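Local coordinates for minor fimbrium anchoring subunit Mfa2 (Porphyromonas gingivalis, PDB 5NFI), which anchors the minor (Mfa1) fimbriae in the outer membrane through its interaction with Mfa1 and regulates fimbrial length, at residues V7-Q12 / A26-Y31; V30-K35 / L39-V44; D76-G81 / T110-A115. All blocks are in the same frame, centred on the assembly; numbering follows the deposited sequence.

Contact 1 of 3, residues V7-Q12 / A26-Y31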
loop_
_atom_site.group_PDB
_atom_site.type_symbol
_atom_site.label_atom_id
_atom_site.label_comp_id
_atom_site.label_asym_id
_atom_site.label_seq_id
_atom_site.Cartn_x
_atom_site.Cartn_y
_atom_site.Cartn_z
ATOM N N VAL A 7 -4.629 -7.940 -21.538
ATOM C CA VAL A 7 -3.942 -8.121 -20.268
ATOM C C VAL A 7 -4.762 -8.963 -19.307
ATOM O O VAL A 7 -5.953 -8.729 -19.100
ATOM C CB VAL A 7 -3.620 -6.778 -19.590
ATOM C CG1 VAL A 7 -2.908 -7.019 -18.279
ATOM C CG2 VAL A 7 -2.755 -5.921 -20.490
ATOM N N ASN A 8 -4.095 -9.962 -18.740
ATOM C CA ASN A 8 -4.670 -10.843 -17.748
ATOM C C ASN A 8 -4.166 -10.482 -16.355
ATOM O O ASN A 8 -2.962 -10.288 -16.145
ATOM C CB ASN A 8 -4.322 -12.289 -18.060
ATOM C CG ASN A 8 -4.733 -13.225 -16.957
ATOM O OD1 ASN A 8 -3.949 -13.519 -16.046
ATOM N ND2 ASN A 8 -5.978 -13.688 -17.013
ATOM N N PHE A 9 -5.070 -10.391 -15.394
ATOM C CA PHE A 9 -4.633 -9.947 -14.084
ATOM C C PHE A 9 -4.731 -11.072 -13.085
ATOM O O PHE A 9 -5.784 -11.719 -12.958
ATOM C CB PHE A 9 -5.437 -8.731 -13.618
ATOM C CG PHE A 9 -5.194 -7.494 -14.443
ATOM C CD1 PHE A 9 -3.953 -6.874 -14.438
ATOM C CD2 PHE A 9 -6.206 -6.946 -15.221
ATOM C CE1 PHE A 9 -3.729 -5.729 -15.195
ATOM C CE2 PHE A 9 -5.989 -5.795 -15.969
ATOM C CZ PHE A 9 -4.751 -5.185 -15.954
ATOM N N TYR A 10 -3.606 -11.303 -12.405
ATOM C CA TYR A 10 -3.490 -12.305 -11.357
ATOM C C TYR A 10 -2.845 -11.703 -10.105
ATOM O O TYR A 10 -2.484 -10.524 -10.083
ATOM C CB TYR A 10 -2.689 -13.517 -11.861
ATOM C CG TYR A 10 -1.213 -13.291 -12.158
ATOM C CD1 TYR A 10 -0.804 -12.659 -13.324
ATOM C CD2 TYR A 10 -0.227 -13.750 -11.284
ATOM C CE1 TYR A 10 0.546 -12.479 -13.615
ATOM C CE2 TYR A 10 1.130 -13.568 -11.559
ATOM C CZ TYR A 10 1.510 -12.936 -12.732
ATOM O OH TYR A 10 2.849 -12.750 -13.022
ATOM N N SER A 11 -2.717 -12.509 -9.058
ATOM C CA SER A 11 -2.006 -12.072 -7.868
ATOM C C SER A 11 -1.227 -13.240 -7.281
ATOM O O SER A 11 -1.801 -14.212 -6.781
ATOM C CB SER A 11 -2.961 -11.487 -6.833
ATOM O OG SER A 11 -2.248 -10.876 -5.765
ATOM N N GLN A 12 0.090 -13.142 -7.367
ATOM C CA GLN A 12 0.961 -14.167 -6.846
ATOM C C GLN A 12 2.072 -13.479 -6.095
ATOM O O GLN A 12 2.914 -12.792 -6.669
ATOM C CB GLN A 12 1.507 -15.048 -7.957
ATOM C CG GLN A 12 2.302 -16.214 -7.441
ATOM C CD GLN A 12 2.382 -17.340 -8.445
ATOM O OE1 GLN A 12 2.150 -17.148 -9.645
ATOM N NE2 GLN A 12 2.702 -18.532 -7.959
ATOM N N ALA A 26 -12.205 -4.845 -7.589
ATOM C CA ALA A 26 -13.528 -4.595 -8.191
ATOM C C ALA A 26 -13.504 -3.633 -9.365
ATOM O O ALA A 26 -14.473 -3.548 -10.118
ATOM C CB ALA A 26 -14.502 -4.073 -7.151
ATOM N N ARG A 27 -12.411 -2.902 -9.530
ATOM C CA ARG A 27 -12.316 -1.980 -10.640
ATOM C C ARG A 27 -10.860 -1.741 -10.984
ATOM O O ARG A 27 -9.981 -2.064 -10.202
ATOM C CB ARG A 27 -13.029 -0.674 -10.307
ATOM C CG ARG A 27 -12.379 0.143 -9.218
ATOM C CD ARG A 27 -13.225 1.356 -8.857
ATOM N NE ARG A 27 -13.546 2.210 -9.998
ATOM C CZ ARG A 27 -12.689 3.029 -10.606
ATOM N NH1 ARG A 27 -11.422 3.112 -10.223
ATOM N NH2 ARG A 27 -13.101 3.757 -11.629
ATOM N N LEU A 28 -10.601 -1.201 -12.169
ATOM C CA LEU A 28 -9.240 -1.088 -12.686
ATOM C C LEU A 28 -9.011 0.247 -13.388
ATOM O O LEU A 28 -9.902 0.782 -14.041
ATOM C CB LEU A 28 -8.927 -2.235 -13.667
ATOM C CG LEU A 28 -8.683 -3.627 -13.070
ATOM C CD1 LEU A 28 -8.677 -4.664 -14.159
ATOM C CD2 LEU A 28 -7.376 -3.691 -12.246
ATOM N N ASN A 29 -7.807 0.778 -13.222
ATOM C CA ASN A 29 -7.319 1.899 -13.991
ATOM C C ASN A 29 -6.014 1.419 -14.629
ATOM O O ASN A 29 -5.016 1.215 -13.940
ATOM C CB ASN A 29 -7.087 3.140 -13.116
ATOM C CG ASN A 29 -8.378 3.721 -12.530
ATOM O OD1 ASN A 29 -8.992 3.146 -11.630
ATOM N ND2 ASN A 29 -8.750 4.897 -12.996
ATOM N N VAL A 30 -6.024 1.211 -15.936
ATOM C CA VAL A 30 -4.878 0.639 -16.622
ATOM C C VAL A 30 -4.310 1.631 -17.629
ATOM O O VAL A 30 -5.029 2.122 -18.512
ATOM C CB VAL A 30 -5.258 -0.674 -17.319
ATOM C CG1 VAL A 30 -4.026 -1.363 -17.841
ATOM C CG2 VAL A 30 -5.968 -1.568 -16.339
ATOM N N TYR A 31 -3.024 1.933 -17.479
ATOM C CA TYR A 31 -2.352 2.939 -18.294
ATOM C C TYR A 31 -1.257 2.306 -19.135
ATOM O O TYR A 31 -0.637 1.317 -18.724
ATOM C CB TYR A 31 -1.757 4.050 -17.410
ATOM C CG TYR A 31 -2.782 4.671 -16.505
ATOM C CD1 TYR A 31 -3.651 5.634 -16.982
ATOM C CD2 TYR A 31 -2.903 4.272 -15.176
ATOM C CE1 TYR A 31 -4.603 6.191 -16.172
ATOM C CE2 TYR A 31 -3.864 4.821 -14.355
ATOM C CZ TYR A 31 -4.711 5.785 -14.867
ATOM O OH TYR A 31 -5.680 6.347 -14.077
#
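In the core of what is probably a transthyretin-like beta-sandwich, F9 of strand 3-10 meets L28 and V30 of strand 28-33. No hydrogen bond joins the two segments. The contact is made by side chains across the core, and the backbones stay well apart: the CA atoms of F9 and L28 are 10.1 Å from each other. F9 and L28 point at one another from opposite directions. The closest touch is between CE2 of F9 and CD1 of L28, at 3.4 Å. The other methyl, CD2 of L28, lies over one face of the phenyl ring. V7, two residues before F9 on strand 3-10, takes the opposite face; its CG1 stands 3.4 Å above the ring plane of F9, toward the rim. The ring is therefore held between a leucine and a valine. V30 reaches the far end of the ring. Its CG2 is 3.8 Å from CZ of F9 and approaches obliquely. With CG1 of V30 anti to the backbone N (chi1 -171°), CG2 sits beside that N and turns toward F9. Around this cluster, A137 of strand 133-151 and A70 of strand 64-72 also touch F9, and I68 touches both V7 and V30. Apolar packing between strands that do not pair with each other is characteristic of the two-layer beta-sandwich, consistent with the transthyretin-like clan of this family.

Contact 2 of 3, residues V30-K35 / L39-V44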
loop_
_atom_site.group_PDB
_atom_site.type_symbol
_atom_site.label_atom_id
_atom_site.label_comp_id
_atom_site.label_asym_id
_atom_site.label_seq_id
_atom_site.Cartn_x
_atom_site.Cartn_y
_atom_site.Cartn_z
ATOM N N VAL A 30 -6.024 1.211 -15.936
ATOM C CA VAL A 30 -4.878 0.639 -16.622
ATOM C C VAL A 30 -4.310 1.631 -17.629
ATOM O O VAL A 30 -5.029 2.122 -18.512
ATOM C CB VAL A 30 -5.258 -0.674 -17.319
ATOM C CG1 VAL A 30 -4.026 -1.363 -17.841
ATOM C CG2 VAL A 30 -5.968 -1.568 -16.339
ATOM N N TYR A 31 -3.024 1.933 -17.479
ATOM C CA TYR A 31 -2.352 2.939 -18.294
ATOM C C TYR A 31 -1.257 2.306 -19.135
ATOM O O TYR A 31 -0.637 1.317 -18.724
ATOM C CB TYR A 31 -1.757 4.050 -17.410
ATOM C CG TYR A 31 -2.782 4.671 -16.505
ATOM C CD1 TYR A 31 -3.651 5.634 -16.982
ATOM C CD2 TYR A 31 -2.903 4.272 -15.176
ATOM C CE1 TYR A 31 -4.603 6.191 -16.172
ATOM C CE2 TYR A 31 -3.864 4.821 -14.355
ATOM C CZ TYR A 31 -4.711 5.785 -14.867
ATOM O OH TYR A 31 -5.680 6.347 -14.077
ATOM N N ALA A 32 -1.011 2.884 -20.306
ATOM C CA ALA A 32 0.069 2.414 -21.169
ATOM C C ALA A 32 1.060 3.547 -21.398
ATOM O O ALA A 32 0.681 4.650 -21.791
ATOM C CB ALA A 32 -0.474 1.893 -22.489
ATOM N N PHE A 33 2.327 3.269 -21.119
ATOM C CA PHE A 33 3.394 4.222 -21.364
ATOM C C PHE A 33 4.304 3.621 -22.415
ATOM O O PHE A 33 4.430 2.397 -22.505
ATOM C CB PHE A 33 4.144 4.545 -20.065
ATOM C CG PHE A 33 3.311 5.318 -19.078
ATOM C CD1 PHE A 33 2.234 4.721 -18.444
ATOM C CD2 PHE A 33 3.572 6.647 -18.827
ATOM C CE1 PHE A 33 1.446 5.432 -17.573
ATOM C CE2 PHE A 33 2.783 7.366 -17.956
ATOM C CZ PHE A 33 1.721 6.757 -17.328
ATOM N N ASP A 34 4.911 4.478 -23.230
ATOM C CA ASP A 34 5.742 4.014 -24.338
ATOM C C ASP A 34 7.238 4.052 -24.035
ATOM O O ASP A 34 7.646 4.216 -22.887
ATOM C CB ASP A 34 5.446 4.832 -25.598
ATOM C CG ASP A 34 5.674 6.319 -25.406
ATOM O OD1 ASP A 34 6.585 6.708 -24.646
ATOM O OD2 ASP A 34 4.939 7.111 -26.039
ATOM N N LYS A 35 8.040 3.908 -25.086
ATOM C CA LYS A 35 9.493 3.903 -24.983
ATOM C C LYS A 35 10.028 5.076 -24.162
ATOM O O LYS A 35 11.074 4.958 -23.535
ATOM C CB LYS A 35 10.128 3.914 -26.385
ATOM C CG LYS A 35 10.384 5.310 -26.952
ATOM C CD LYS A 35 11.149 5.281 -28.274
ATOM C CE LYS A 35 11.961 6.566 -28.472
ATOM N NZ LYS A 35 13.147 6.692 -27.549
ATOM N N LEU A 39 2.492 8.864 -21.381
ATOM C CA LEU A 39 1.176 8.220 -21.391
ATOM C C LEU A 39 0.591 8.145 -22.797
ATOM O O LEU A 39 0.449 9.158 -23.468
ATOM C CB LEU A 39 0.212 8.973 -20.467
ATOM C CG LEU A 39 -1.205 8.434 -20.262
ATOM C CD1 LEU A 39 -1.201 6.974 -19.847
ATOM C CD2 LEU A 39 -1.908 9.270 -19.219
ATOM N N ARG A 40 0.256 6.934 -23.233
ATOM C CA ARG A 40 -0.327 6.726 -24.555
ATOM C C ARG A 40 -1.755 6.196 -24.493
ATOM O O ARG A 40 -2.494 6.297 -25.464
ATOM C CB ARG A 40 0.524 5.759 -25.376
ATOM C CG ARG A 40 1.853 6.316 -25.766
ATOM C CD ARG A 40 1.693 7.690 -26.361
ATOM N NE ARG A 40 2.981 8.326 -26.615
ATOM C CZ ARG A 40 3.112 9.580 -27.029
ATOM N NH1 ARG A 40 2.028 10.317 -27.252
ATOM N NH2 ARG A 40 4.321 10.089 -27.230
ATOM N N SER A 41 -2.150 5.633 -23.362
ATOM C CA SER A 41 -3.467 5.037 -23.258
ATOM C C SER A 41 -3.946 5.050 -21.813
ATOM O O SER A 41 -3.180 4.706 -20.916
ATOM C CB SER A 41 -3.427 3.616 -23.790
ATOM O OG SER A 41 -4.662 2.970 -23.566
ATOM N N ALA A 42 -5.200 5.440 -21.579
ATOM C CA ALA A 42 -5.749 5.492 -20.220
ATOM C C ALA A 42 -7.129 4.856 -20.150
ATOM O O ALA A 42 -8.076 5.356 -20.749
ATOM C CB ALA A 42 -5.811 6.932 -19.720
ATOM N N ASN A 43 -7.251 3.768 -19.400
ATOM C CA ASN A 43 -8.491 3.000 -19.419
ATOM C C ASN A 43 -9.055 2.693 -18.039
ATOM O O ASN A 43 -8.309 2.454 -17.083
ATOM C CB ASN A 43 -8.274 1.693 -20.175
ATOM C CG ASN A 43 -7.656 1.911 -21.536
ATOM O OD1 ASN A 43 -8.336 2.336 -22.474
ATOM N ND2 ASN A 43 -6.363 1.634 -21.654
ATOM N N VAL A 44 -10.379 2.678 -17.948
ATOM C CA VAL A 44 -11.062 2.419 -16.693
ATOM C C VAL A 44 -12.045 1.264 -16.857
ATOM O O VAL A 44 -12.842 1.246 -17.798
ATOM C CB VAL A 44 -11.798 3.677 -16.203
ATOM C CG1 VAL A 44 -12.545 3.386 -14.926
ATOM C CG2 VAL A 44 -10.813 4.844 -16.009
#
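The carbonyl oxygen of A32 receives two backbone N-H groups from the partner strand. R40 N bonds to A32 O at 2.7 Å and is nearly straight, with an N-H...O angle of 173°. S41 N is a second, weak donor to the same A32 O, at 3.4 Å. Two successive residues opposite one make a classic beta bulge in the antiparallel hairpin of strands 28-33 and 39-45. The register moves by one residue there: A32 pairs with S41, but F33 pairs with L39. At the bulge A32 N also donates to S41 O; beyond it V30 and N43 exchange two backbone bonds. The two strand segments run 162° apart, close to antiparallel.

One face of the hairpin carries Y31, F33, L39 and A42. L39 CA lies over the face of the F33 ring in a CH-pi contact, 4.1 Å from the centroid. L39 CD1 lies over a ring face of F33 too, 3.8 Å from F33 CE1. The Y31 ring turns its edge to A42, with CD1 3.7 Å from A42 CB. F172 packs against both aromatic rings.

Near the turn D34 OD2 lies at the NE edge of the R40 guanidinium, as in a salt bridge, but the modelled separation is too short for its detail to be trusted. D34 OD1 accepts a hydrogen bond from D36 N, further along the turn.

On the other face A32 CB packs on S41 CB. S41 OG lies anti to the backbone N (chi1 174°), which places it where N43 can reach it. N43 ND2 donates to S41 OG at 2.9 Å, and makes a weak bond to V30 O at 3.4 Å.

Contact 3 of 3, residues D76-G81 / T110-A115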
loop_
_atom_site.group_PDB
_atom_site.type_symbol
_atom_site.label_atom_id
_atom_site.label_comp_id
_atom_site.label_asym_id
_atom_site.label_seq_id
_atom_site.Cartn_x
_atom_site.Cartn_y
_atom_site.Cartn_z
ATOM N N ASP A 76 -12.768 7.158 -4.350
ATOM C CA ASP A 76 -12.877 8.583 -4.063
ATOM C C ASP A 76 -12.212 8.946 -2.714
ATOM O O ASP A 76 -12.354 10.071 -2.228
ATOM C CB ASP A 76 -14.345 9.042 -4.090
ATOM C CG ASP A 76 -15.280 8.089 -3.366
ATOM O OD1 ASP A 76 -14.801 7.310 -2.506
ATOM O OD2 ASP A 76 -16.505 8.130 -3.646
ATOM N N HIS A 77 -11.478 7.990 -2.136
ATOM C CA HIS A 77 -10.580 8.270 -1.010
ATOM C C HIS A 77 -9.311 8.946 -1.516
ATOM O O HIS A 77 -8.452 9.347 -0.713
ATOM C CB HIS A 77 -10.170 6.998 -0.256
ATOM C CG HIS A 77 -11.282 6.308 0.465
ATOM N ND1 HIS A 77 -12.235 6.980 1.194
ATOM C CD2 HIS A 77 -11.579 4.994 0.581
ATOM C CE1 HIS A 77 -13.078 6.112 1.726
ATOM N NE2 HIS A 77 -12.700 4.900 1.369
ATOM N N TYR A 78 -9.175 9.039 -2.843
ATOM C CA TYR A 78 -7.950 9.575 -3.441
ATOM C C TYR A 78 -8.175 10.819 -4.286
ATOM O O TYR A 78 -9.148 10.907 -5.024
ATOM C CB TYR A 78 -7.264 8.504 -4.288
ATOM C CG TYR A 78 -6.969 7.242 -3.525
ATOM C CD1 TYR A 78 -5.788 7.107 -2.771
ATOM C CD2 TYR A 78 -7.881 6.190 -3.521
ATOM C CE1 TYR A 78 -5.520 5.946 -2.056
ATOM C CE2 TYR A 78 -7.626 5.028 -2.811
ATOM C CZ TYR A 78 -6.444 4.907 -2.077
ATOM O OH TYR A 78 -6.215 3.730 -1.391
ATOM N N ASN A 79 -7.272 11.782 -4.151
ATOM C CA ASN A 79 -7.158 12.920 -5.053
ATOM C C ASN A 79 -6.323 12.547 -6.273
ATOM O O ASN A 79 -5.105 12.364 -6.169
ATOM C CB ASN A 79 -6.507 14.122 -4.355
ATOM C CG ASN A 79 -7.387 14.739 -3.273
ATOM O OD1 ASN A 79 -8.603 14.792 -3.401
ATOM N ND2 ASN A 79 -6.766 15.219 -2.216
ATOM N N ILE A 80 -6.979 12.459 -7.426
ATOM C CA ILE A 80 -6.324 12.059 -8.665
ATOM C C ILE A 80 -5.749 13.255 -9.432
ATOM O O ILE A 80 -6.453 14.223 -9.705
ATOM C CB ILE A 80 -7.309 11.301 -9.583
ATOM C CG1 ILE A 80 -8.065 10.219 -8.805
ATOM C CG2 ILE A 80 -6.591 10.767 -10.806
ATOM C CD1 ILE A 80 -7.190 9.138 -8.243
ATOM N N GLY A 81 -4.475 13.183 -9.792
ATOM C CA GLY A 81 -3.826 14.283 -10.491
ATOM C C GLY A 81 -4.050 14.290 -11.992
ATOM O O GLY A 81 -4.952 13.610 -12.494
ATOM N N THR A 110 -10.907 -1.226 2.710
ATOM C CA THR A 110 -10.577 -1.076 1.301
ATOM C C THR A 110 -9.259 -1.755 0.948
ATOM O O THR A 110 -8.328 -1.784 1.737
ATOM C CB THR A 110 -10.470 0.401 0.885
ATOM O OG1 THR A 110 -9.148 0.881 1.160
ATOM C CG2 THR A 110 -11.498 1.252 1.608
ATOM N N THR A 111 -9.169 -2.277 -0.261
ATOM C CA THR A 111 -7.913 -2.812 -0.761
ATOM C C THR A 111 -7.427 -1.925 -1.877
ATOM O O THR A 111 -8.237 -1.348 -2.602
ATOM C CB THR A 111 -8.071 -4.235 -1.266
ATOM O OG1 THR A 111 -9.319 -4.353 -1.970
ATOM C CG2 THR A 111 -8.076 -5.189 -0.088
ATOM N N LEU A 112 -6.117 -1.779 -1.999
ATOM C CA LEU A 112 -5.564 -1.028 -3.109
ATOM C C LEU A 112 -4.497 -1.859 -3.755
ATOM O O LEU A 112 -3.645 -2.421 -3.061
ATOM C CB LEU A 112 -4.983 0.299 -2.648
ATOM C CG LEU A 112 -4.395 1.137 -3.785
ATOM C CD1 LEU A 112 -5.513 1.790 -4.562
ATOM C CD2 LEU A 112 -3.406 2.174 -3.260
ATOM N N TRP A 113 -4.522 -1.942 -5.079
ATOM C CA TRP A 113 -3.640 -2.893 -5.758
ATOM C C TRP A 113 -2.820 -2.287 -6.884
ATOM O O TRP A 113 -3.304 -1.421 -7.602
ATOM C CB TRP A 113 -4.458 -4.041 -6.327
ATOM C CG TRP A 113 -5.274 -4.774 -5.324
ATOM C CD1 TRP A 113 -6.453 -4.367 -4.765
ATOM C CD2 TRP A 113 -4.996 -6.068 -4.785
ATOM N NE1 TRP A 113 -6.915 -5.325 -3.899
ATOM C CE2 TRP A 113 -6.041 -6.381 -3.897
ATOM C CE3 TRP A 113 -3.957 -6.986 -4.956
ATOM C CZ2 TRP A 113 -6.080 -7.575 -3.189
ATOM C CZ3 TRP A 113 -3.999 -8.163 -4.263
ATOM C CH2 TRP A 113 -5.052 -8.451 -3.384
ATOM N N TYR A 114 -1.588 -2.762 -7.055
ATOM C CA TYR A 114 -0.781 -2.321 -8.181
ATOM C C TYR A 114 -0.142 -3.470 -8.978
ATOM O O TYR A 114 0.250 -4.484 -8.429
ATOM C CB TYR A 114 0.318 -1.365 -7.723
ATOM C CG TYR A 114 1.172 -0.961 -8.896
ATOM C CD1 TYR A 114 0.659 -0.128 -9.897
ATOM C CD2 TYR A 114 2.449 -1.460 -9.052
ATOM C CE1 TYR A 114 1.414 0.218 -11.002
ATOM C CE2 TYR A 114 3.209 -1.122 -10.149
ATOM C CZ TYR A 114 2.687 -0.287 -11.123
ATOM O OH TYR A 114 3.451 0.057 -12.209
ATOM N N ALA A 115 -0.042 -3.304 -10.288
ATOM C CA ALA A 115 0.730 -4.247 -11.084
ATOM C C ALA A 115 1.563 -3.530 -12.143
ATOM O O ALA A 115 1.138 -2.511 -12.701
ATOM C CB ALA A 115 -0.186 -5.268 -11.739
#
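Y78 and L112 approach from opposite directions, and the phenol oxygen does most of the touching. Y78 OH sits against both leucine methyls, 3.7 Å from L112 CD2 and 3.8 Å from L112 CD1. The contact goes on to L112 CB, 3.9 Å from Y78 OH. The ring itself is reached less closely: L112 CD1 is 4.1 Å from Y78 CZ and comes in obliquely. The leucine has CG anti to its backbone N (chi1 -180°), and this carries the branched end out toward the phenol.

A second touch lies beside the first. T110 CG2 meets the edge of the H77 imidazole near the ring plane, 3.8 Å from NE2 and 3.9 Å from CD2 of H77. The methyl of T110 is on the histidine side, while its hydroxyl, OG1, bonds to I107 O. Both touches are van der Waals packing, and no hydrogen bond crosses between the segments.

The two pairs join the small antiparallel sheet that holds strands 78-80 and 93-100 to the loop leading into strand 113-122 of the main strand network. Y78 begins the short strand 78-80, and H77 comes just before it. T110 and L112 lie in the loop. Strand 113-122 itself pairs with strands 64-72 and 133-151.

Further out, M95 of strand 93-100 touches both Y78 and L112, bridging the pair from the side of the small sheet. The backbone of H77 is bonded to K98. On the other segment, L112 N is held by T143 OG1, and T111 O takes a bond from N73 ND2.

The contacts come along the chain in the order 1, 2, 3. Contacts 1 and 2 share V30 and Y31 of strand 28-33, and their centres are about 13 Å apart. A single strand thus carries both the core packing and the hairpin. R27 and N29 also pack on V44 of the hairpin. Contact 3 lies nearer the centre of the chain, about 13 Å from contact 1 and 17 Å from contact 2, centre to centre. It touches contact 1 through S11 and W113. Contact 3 ties the separate small sheet, with strands 78-80 and 93-100, to the run that enters strand 113-122. Strand 64-72 links the regions, pairing with strands 28-33 and 113-122.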